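Local coordinates for phenolic acid decarboxylase (Sedimentibacter hydroxybenzoicus, PDB 7AE5), which catalyses the reversible, non-oxidative decarboxylation of 4-hydroxybenzoate and 3,4-dihydroxybenzoate to phenol and catechol, using prenylated FMN and manganese as cofactors, at residues 115-120 against 299-304; 260-265 against 294-299. One frame throughout, in Å; residues are numbered along the deposited sequence.

Contact 1: 115-120 against 299-304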
ATOM      1  N   LYS C 115     -42.364  22.185 -41.685  1.00 78.46           N
ATOM      2  CA  LYS C 115     -43.536  21.661 -42.372  1.00 80.35           C
ATOM      3  C   LYS C 115     -43.682  22.245 -43.775  1.00 82.07           C
ATOM      4  O   LYS C 115     -44.790  22.317 -44.311  1.00 84.40           O
ATOM      5  CB  LYS C 115     -44.795  21.932 -41.548  1.00 82.31           C
ATOM      6  CG  LYS C 115     -44.817  21.241 -40.191  1.00 80.97           C
ATOM      7  CD  LYS C 115     -44.729  19.731 -40.328  1.00 79.60           C
ATOM      8  CE  LYS C 115     -44.812  19.046 -38.970  1.00 78.56           C
ATOM      9  NZ  LYS C 115     -46.220  18.869 -38.517  1.00 80.91           N
ATOM     10  N   GLU C 116     -42.571  22.667 -44.383  1.00 82.54           N
ATOM     11  CA  GLU C 116     -42.634  23.278 -45.708  1.00 84.28           C
ATOM     12  C   GLU C 116     -42.820  22.230 -46.801  1.00 84.40           C
ATOM     13  O   GLU C 116     -43.731  22.342 -47.629  1.00 86.62           O
ATOM     14  CB  GLU C 116     -41.374  24.108 -45.968  1.00 83.47           C
ATOM     15  CG  GLU C 116     -41.332  25.429 -45.214  1.00 84.31           C
ATOM     16  CD  GLU C 116     -40.082  26.236 -45.512  1.00 83.74           C
ATOM     17  OE1 GLU C 116     -40.069  27.450 -45.211  1.00 85.04           O
ATOM     18  OE2 GLU C 116     -39.109  25.656 -46.039  1.00 82.17           O
ATOM     19  N   ASN C 117     -41.965  21.212 -46.825  1.00 76.71           N
ATOM     20  CA  ASN C 117     -42.042  20.143 -47.810  1.00 76.78           C
ATOM     21  C   ASN C 117     -42.391  18.831 -47.121  1.00 75.70           C
ATOM     22  O   ASN C 117     -41.896  18.544 -46.027  1.00 73.83           O
ATOM     23  CB  ASN C 117     -40.724  20.001 -48.574  1.00 75.51           C
ATOM     24  CG  ASN C 117     -40.297  21.290 -49.243  1.00 76.67           C
ATOM     25  OD1 ASN C 117     -40.248  22.346 -48.611  1.00 76.97           O
ATOM     26  ND2 ASN C 117     -39.988  21.213 -50.532  1.00 77.52           N
ATOM     27  N   VAL C 118     -43.245  18.039 -47.766  1.00 74.61           N
ATOM     28  CA  VAL C 118     -43.779  16.813 -47.186  1.00 74.20           C
ATOM     29  C   VAL C 118     -43.536  15.659 -48.148  1.00 74.03           C
ATOM     30  O   VAL C 118     -43.853  15.758 -49.338  1.00 75.65           O
ATOM     31  CB  VAL C 118     -45.282  16.941 -46.873  1.00 76.51           C
ATOM     32  CG1 VAL C 118     -45.806  15.650 -46.269  1.00 76.26           C
ATOM     33  CG2 VAL C 118     -45.536  18.116 -45.937  1.00 76.97           C
ATOM     34  N   ILE C 119     -42.980  14.565 -47.629  1.00 83.42           N
ATOM     35  CA  ILE C 119     -42.805  13.322 -48.371  1.00 83.36           C
ATOM     36  C   ILE C 119     -43.617  12.255 -47.650  1.00 83.68           C
ATOM     37  O   ILE C 119     -43.297  11.886 -46.512  1.00 82.14           O
ATOM     38  CB  ILE C 119     -41.330  12.913 -48.479  1.00 81.22           C
ATOM     39  CG1 ILE C 119     -40.572  13.872 -49.402  1.00 81.39           C
ATOM     40  CG2 ILE C 119     -41.211  11.476 -48.977  1.00 81.19           C
ATOM     41  CD1 ILE C 119     -39.349  13.260 -50.060  1.00 80.32           C
ATOM     42  N   ASP C 120     -44.673  11.762 -48.301  1.00 90.10           N
ATOM     43  CA  ASP C 120     -45.521  10.736 -47.717  1.00 90.62           C
ATOM     44  C   ASP C 120     -45.505   9.417 -48.478  1.00 90.21           C
ATOM     45  O   ASP C 120     -46.079   8.438 -47.989  1.00 90.50           O
ATOM     46  CB  ASP C 120     -46.972  11.233 -47.606  1.00 95.03           C
ATOM     47  CG  ASP C 120     -47.681  11.279 -48.946  1.00 98.54           C
ATOM     48  OD1 ASP C 120     -47.022  11.593 -49.961  1.00 98.14           O
ATOM     49  OD2 ASP C 120     -48.898  11.001 -48.984  1.00101.92           O
ATOM     50  N   HIS C 299     -39.675  18.469 -44.123  1.00 65.20           N
ATOM     51  CA  HIS C 299     -38.389  19.151 -44.131  1.00 64.54           C
ATOM     52  C   HIS C 299     -38.527  20.545 -44.726  1.00 66.31           C
ATOM     53  O   HIS C 299     -39.430  20.814 -45.524  1.00 67.93           O
ATOM     54  CB  HIS C 299     -37.340  18.346 -44.908  1.00 63.21           C
ATOM     55  CG  HIS C 299     -37.585  18.291 -46.384  1.00 64.23           C
ATOM     56  ND1 HIS C 299     -37.179  19.288 -47.244  1.00 65.30           N
ATOM     57  CD2 HIS C 299     -38.196  17.358 -47.151  1.00 64.39           C
ATOM     58  CE1 HIS C 299     -37.525  18.970 -48.479  1.00 66.09           C
ATOM     59  NE2 HIS C 299     -38.145  17.804 -48.450  1.00 65.54           N
ATOM     60  N   ARG C 300     -37.614  21.425 -44.324  1.00 63.88           N
ATOM     61  CA  ARG C 300     -37.529  22.760 -44.893  1.00 65.43           C
ATOM     62  C   ARG C 300     -37.008  22.685 -46.327  1.00 65.74           C
ATOM     63  O   ARG C 300     -36.482  21.664 -46.774  1.00 64.51           O
ATOM     64  CB  ARG C 300     -36.616  23.644 -44.044  1.00 64.92           C
ATOM     65  CG  ARG C 300     -36.892  23.573 -42.552  1.00 64.26           C
ATOM     66  CD  ARG C 300     -35.949  24.467 -41.766  1.00 63.78           C
ATOM     67  NE  ARG C 300     -35.869  25.808 -42.332  1.00 65.36           N
ATOM     68  CZ  ARG C 300     -35.512  26.888 -41.651  1.00 65.72           C
ATOM     69  NH1 ARG C 300     -35.202  26.823 -40.367  1.00 64.62           N
ATOM     70  NH2 ARG C 300     -35.463  28.062 -42.274  1.00 67.26           N
ATOM     71  N   THR C 301     -37.161  23.787 -47.056  1.00 69.89           N
ATOM     72  CA  THR C 301     -36.673  23.841 -48.426  1.00 70.41           C
ATOM     73  C   THR C 301     -35.151  23.932 -48.435  1.00 69.14           C
ATOM     74  O   THR C 301     -34.565  24.770 -47.744  1.00 69.01           O
ATOM     75  CB  THR C 301     -37.283  25.030 -49.163  1.00 72.75           C
ATOM     76  OG1 THR C 301     -38.713  24.951 -49.094  1.00 74.00           O
ATOM     77  CG2 THR C 301     -36.853  25.029 -50.623  1.00 73.43           C
ATOM     78  N   ASN C 302     -34.518  23.071 -49.229  1.00 79.43           N
ATOM     79  CA  ASN C 302     -33.069  22.909 -49.238  1.00 78.08           C
ATOM     80  C   ASN C 302     -32.538  22.628 -47.828  1.00 76.35           C
ATOM     81  O   ASN C 302     -31.760  23.414 -47.285  1.00 76.11           O
ATOM     82  CB  ASN C 302     -32.384  24.128 -49.842  1.00 79.23           C
ATOM     83  CG  ASN C 302     -32.445  24.144 -51.362  1.00 80.49           C
ATOM     84  OD1 ASN C 302     -31.425  24.003 -52.038  1.00 80.14           O
ATOM     85  ND2 ASN C 302     -33.645  24.319 -51.907  1.00 82.07           N
ATOM     86  N   PRO C 303     -32.941  21.513 -47.215  1.00 62.81           N
ATOM     87  CA  PRO C 303     -32.519  21.239 -45.839  1.00 61.28           C
ATOM     88  C   PRO C 303     -31.027  20.982 -45.743  1.00 59.79           C
ATOM     89  O   PRO C 303     -30.360  20.605 -46.709  1.00 59.59           O
ATOM     90  CB  PRO C 303     -33.317  19.987 -45.458  1.00 60.53           C
ATOM     91  CG  PRO C 303     -33.644  19.342 -46.747  1.00 61.02           C
ATOM     92  CD  PRO C 303     -33.802  20.444 -47.747  1.00 62.85           C
ATOM     93  N   ILE C 304     -30.513  21.181 -44.534  1.00 56.50           N
ATOM     94  CA  ILE C 304     -29.095  21.055 -44.233  1.00 55.12           C
ATOM     95  C   ILE C 304     -28.920  19.886 -43.274  1.00 53.34           C
ATOM     96  O   ILE C 304     -29.466  19.897 -42.165  1.00 53.09           O
ATOM     97  CB  ILE C 304     -28.528  22.350 -43.635  1.00 55.49           C
ATOM     98  CG1 ILE C 304     -28.551  23.466 -44.682  1.00 57.25           C
ATOM     99  CG2 ILE C 304     -27.123  22.119 -43.125  1.00 53.93           C
ATOM    100  CD1 ILE C 304     -28.445  24.860 -44.102  1.00 58.11           C
TER

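Contact 2: 260-265 against 294-299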
ATOM      1  N   VAL C 260     -37.544  16.397 -40.343  1.00 59.69           N
ATOM      2  CA  VAL C 260     -38.279  15.659 -39.322  1.00 59.42           C
ATOM      3  C   VAL C 260     -38.643  14.295 -39.893  1.00 58.92           C
ATOM      4  O   VAL C 260     -39.231  14.208 -40.976  1.00 59.85           O
ATOM      5  CB  VAL C 260     -39.546  16.406 -38.861  1.00 61.16           C
ATOM      6  CG1 VAL C 260     -40.279  15.597 -37.801  1.00 60.93           C
ATOM      7  CG2 VAL C 260     -39.190  17.786 -38.330  1.00 61.73           C
ATOM      8  N   LEU C 261     -38.291  13.237 -39.169  1.00 60.63           N
ATOM      9  CA  LEU C 261     -38.561  11.863 -39.585  1.00 60.75           C
ATOM     10  C   LEU C 261     -39.616  11.286 -38.649  1.00 61.85           C
ATOM     11  O   LEU C 261     -39.311  10.903 -37.516  1.00 62.41           O
ATOM     12  CB  LEU C 261     -37.287  11.023 -39.565  1.00 60.28           C
ATOM     13  CG  LEU C 261     -36.079  11.567 -40.326  1.00 59.24           C
ATOM     14  CD1 LEU C 261     -34.963  10.537 -40.353  1.00 58.77           C
ATOM     15  CD2 LEU C 261     -36.477  11.957 -41.734  1.00 58.63           C
ATOM     16  N   GLU C 262     -40.856  11.222 -39.125  1.00 63.26           N
ATOM     17  CA  GLU C 262     -41.941  10.637 -38.354  1.00 64.28           C
ATOM     18  C   GLU C 262     -42.068   9.159 -38.697  1.00 64.35           C
ATOM     19  O   GLU C 262     -42.147   8.791 -39.873  1.00 63.75           O
ATOM     20  CB  GLU C 262     -43.255  11.370 -38.626  1.00 65.04           C
ATOM     21  CG  GLU C 262     -43.188  12.857 -38.321  1.00 65.98           C
ATOM     22  CD  GLU C 262     -44.494  13.573 -38.600  1.00 68.13           C
ATOM     23  OE1 GLU C 262     -45.543  12.898 -38.661  1.00 68.86           O
ATOM     24  OE2 GLU C 262     -44.469  14.813 -38.755  1.00 69.15           O
ATOM     25  N   GLY C 263     -42.073   8.320 -37.672  1.00 61.61           N
ATOM     26  CA  GLY C 263     -42.153   6.896 -37.896  1.00 61.63           C
ATOM     27  C   GLY C 263     -42.491   6.149 -36.628  1.00 62.60           C
ATOM     28  O   GLY C 263     -43.037   6.715 -35.681  1.00 63.40           O
ATOM     29  N   HIS C 264     -42.154   4.860 -36.620  1.00 57.40           N
ATOM     30  CA  HIS C 264     -42.494   4.005 -35.494  1.00 58.26           C
ATOM     31  C   HIS C 264     -41.486   2.873 -35.374  1.00 57.75           C
ATOM     32  O   HIS C 264     -40.951   2.386 -36.373  1.00 56.79           O
ATOM     33  CB  HIS C 264     -43.905   3.421 -35.636  1.00 58.94           C
ATOM     34  CG  HIS C 264     -44.067   2.512 -36.815  1.00 58.31           C
ATOM     35  ND1 HIS C 264     -44.599   2.934 -38.014  1.00 57.87           N
ATOM     36  CD2 HIS C 264     -43.768   1.200 -36.979  1.00 58.02           C
ATOM     37  CE1 HIS C 264     -44.622   1.924 -38.865  1.00 57.37           C
ATOM     38  NE2 HIS C 264     -44.123   0.860 -38.261  1.00 57.42           N
ATOM     39  N   ILE C 265     -41.244   2.453 -34.133  1.00 48.87           N
ATOM     40  CA  ILE C 265     -40.491   1.230 -33.893  1.00 47.41           C
ATOM     41  C   ILE C 265     -41.321   0.040 -34.356  1.00 47.74           C
ATOM     42  O   ILE C 265     -42.498  -0.094 -33.998  1.00 48.91           O
ATOM     43  CB  ILE C 265     -40.116   1.103 -32.410  1.00 47.74           C
ATOM     44  CG1 ILE C 265     -39.520   2.415 -31.896  1.00 47.80           C
ATOM     45  CG2 ILE C 265     -39.151  -0.056 -32.207  1.00 47.05           C
ATOM     46  CD1 ILE C 265     -38.743   2.269 -30.605  1.00 48.06           C
ATOM     47  N   ILE C 294     -39.938   4.558 -41.253  1.00 52.36           N
ATOM     48  CA  ILE C 294     -40.135   5.994 -41.407  1.00 52.41           C
ATOM     49  C   ILE C 294     -41.379   6.189 -42.263  1.00 53.11           C
ATOM     50  O   ILE C 294     -41.381   5.872 -43.457  1.00 53.31           O
ATOM     51  CB  ILE C 294     -38.898   6.666 -42.015  1.00 51.43           C
ATOM     52  CG1 ILE C 294     -37.835   6.846 -40.929  1.00 51.49           C
ATOM     53  CG2 ILE C 294     -39.256   8.016 -42.621  1.00 52.41           C
ATOM     54  CD1 ILE C 294     -36.524   7.375 -41.437  1.00 50.53           C
ATOM     55  N   ASP C 295     -42.450   6.688 -41.643  1.00 65.24           N
ATOM     56  CA  ASP C 295     -43.746   6.799 -42.301  1.00 65.62           C
ATOM     57  C   ASP C 295     -43.937   8.119 -43.035  1.00 66.87           C
ATOM     58  O   ASP C 295     -44.697   8.170 -44.008  1.00 68.07           O
ATOM     59  CB  ASP C 295     -44.873   6.625 -41.278  1.00 66.62           C
ATOM     60  CG  ASP C 295     -44.817   5.286 -40.568  1.00 67.08           C
ATOM     61  OD1 ASP C 295     -45.043   4.251 -41.228  1.00 66.86           O
ATOM     62  OD2 ASP C 295     -44.550   5.271 -39.347  1.00 67.67           O
ATOM     63  N   ARG C 296     -43.268   9.186 -42.600  1.00 63.26           N
ATOM     64  CA  ARG C 296     -43.388  10.472 -43.272  1.00 64.61           C
ATOM     65  C   ARG C 296     -42.158  11.315 -42.973  1.00 63.84           C
ATOM     66  O   ARG C 296     -41.591  11.246 -41.879  1.00 62.79           O
ATOM     67  CB  ARG C 296     -44.659  11.217 -42.845  1.00 66.45           C
ATOM     68  CG  ARG C 296     -44.880  12.530 -43.583  1.00 68.05           C
ATOM     69  CD  ARG C 296     -45.925  13.389 -42.897  1.00 69.73           C
ATOM     70  NE  ARG C 296     -47.279  12.918 -43.164  1.00 71.04           N
ATOM     71  CZ  ARG C 296     -48.250  13.672 -43.662  1.00 73.07           C
ATOM     72  NH1 ARG C 296     -48.053  14.947 -43.956  1.00 74.07           N
ATOM     73  NH2 ARG C 296     -49.450  13.136 -43.864  1.00 74.17           N
ATOM     74  N   ILE C 297     -41.754  12.109 -43.963  1.00 66.09           N
ATOM     75  CA  ILE C 297     -40.661  13.063 -43.830  1.00 65.69           C
ATOM     76  C   ILE C 297     -41.215  14.458 -44.078  1.00 67.54           C
ATOM     77  O   ILE C 297     -41.889  14.691 -45.088  1.00 68.92           O
ATOM     78  CB  ILE C 297     -39.511  12.759 -44.808  1.00 64.75           C
ATOM     79  CG1 ILE C 297     -38.769  11.491 -44.388  1.00 62.82           C
ATOM     80  CG2 ILE C 297     -38.547  13.938 -44.886  1.00 64.84           C
ATOM     81  CD1 ILE C 297     -37.753  11.019 -45.405  1.00 62.00           C
ATOM     82  N   THR C 298     -40.942  15.378 -43.155  1.00 75.77           N
ATOM     83  CA  THR C 298     -41.246  16.792 -43.327  1.00 77.40           C
ATOM     84  C   THR C 298     -39.953  17.580 -43.172  1.00 76.67           C
ATOM     85  O   THR C 298     -39.217  17.378 -42.200  1.00 75.29           O
ATOM     86  CB  THR C 298     -42.289  17.275 -42.312  1.00 78.52           C
ATOM     87  OG1 THR C 298     -41.640  17.617 -41.081  1.00 77.58           O
ATOM     88  CG2 THR C 298     -43.327  16.192 -42.050  1.00 78.60           C
ATOM     89  N   HIS C 299     -39.675  18.469 -44.123  1.00 65.20           N
ATOM     90  CA  HIS C 299     -38.389  19.151 -44.131  1.00 64.54           C
ATOM     91  C   HIS C 299     -38.527  20.545 -44.726  1.00 66.31           C
ATOM     92  O   HIS C 299     -39.430  20.814 -45.524  1.00 67.93           O
ATOM     93  CB  HIS C 299     -37.340  18.346 -44.908  1.00 63.21           C
ATOM     94  CG  HIS C 299     -37.585  18.291 -46.384  1.00 64.23           C
ATOM     95  ND1 HIS C 299     -37.179  19.288 -47.244  1.00 65.30           N
ATOM     96  CD2 HIS C 299     -38.196  17.358 -47.151  1.00 64.39           C
ATOM     97  CE1 HIS C 299     -37.525  18.970 -48.479  1.00 66.09           C
ATOM     98  NE2 HIS C 299     -38.145  17.804 -48.450  1.00 65.54           N
TER

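Contact 1: 115-120 against 299-304
The side chain of Asn117 lies over one face of the His299 imidazole, its CB 3.6 Å from the ring centroid in a CH-pi contact. The methylene is displaced toward the rim, above the CE1-NE2 side, and the amide plane of Asn117 is tilted 27° from the ring. His299 can offer this face because its CG stands between the backbone N and the carbonyl carbon (chi1 69°). Within its own segment ND1 of the ring points to Arg300 O, which lies near the ring plane, but the bond is unusually short and its geometry doubtful. Asn117 and His299 form an antiparallel hydrogen-bonded pair: Asn117 N donates to His299 O at 2.9 Å, and His299 N returns a bond to Asn117 O. The pair joins the short strand 117-119 to the C-terminal end of strand 287-299, at a margin of the antiparallel sheet in the Rift-related, FMN-binding-type domain of this UbiD-family enzyme. Just ahead of strand 117-119, the extended chain of Glu116 crosses Thr301 at about a right angle. Its OE2 accepts from Thr301 N at 2.9 Å, met nearly head-on. Thr301 OG1 is 3.2 Å from Glu116 OE2 and 3.1 Å from Asn117 OD1, and its single proton may serve either acceptor. Arg300 turns its guanidinium to Asp7, with which NH1 forms a salt bridge, while Thr301 O accepts from Arg9 NH2 on helix 8-17.

Contact 2: 260-265 against 294-299
Glu262 O is gripped by two consecutive backbone amides, Asp295 N at 2.8 Å and Arg296 N at 3.0 Å. This is a classic beta bulge: Asp295 and Arg296 both face Glu262, and the register shifts by one before Gly263 pairs with Ile294. There the strands come close, with Gly263 CA 4.1 Å from Ile294 CA; a side chain on Gly263 would meet the opposite backbone tightly. Beyond the bulge, His264 ND1 donates to Asp295 OD2 at 2.7 Å, using the syn lone pair of the carboxylate. The acceptor is tilted 23° from the imidazole plane, and ring and carboxylate planes are 20° apart. With CG between its backbone N and carbonyl carbon (chi1 64°), His264 swings the ring over to the partner strand. A leucine in place of Asp295 would probably leave His264 ND1 without its acceptor and the imidazole freer to turn. On the face of Leu261, the two methyls of this residue divide their contacts: CD1 meets Ile294 CD1, while CD2 packs against Ile297 CG1 at 3.5 Å. On the face of Glu262, Thr298 lies alongside Val260, its OG1 3.3 Å from Val260 CB and bonded to Cys114 O. Glu262 and Arg296 are neighbours here, but both carboxylate oxygens of Glu262 accept backbone amides, of Asp246 and Leu247, and Arg296 forms a salt bridge with Asp246. Strands 259-265 and 287-299 run antiparallel within the sheet of the Rift-related domain, with strand 201-207 on the other side of 259-265 and strand 117-119 beside 287-299.

Overall arrangement
After an N-terminal part the chain enters the Rift-related domain and reaches 115-120, then passes through most of that domain before 260-265, and reaches 294-299 and 299-304 in one continuous run. Contact 2 closes the shorter loop, 28 residues without helix, and lies within the longer excursion of 178 residues closed by contact 1, apart from the shared His299, where the strand of contact 2 gives way to the loop of contact 1. Their centres are 11 Å apart, and Ile119 N probably donates to Ile297 O, continuing the ladder. Strand 287-299 thus joins 117-119 to 259-265, and the chain then leads on to strand 304-306 in a separate mixed sheet.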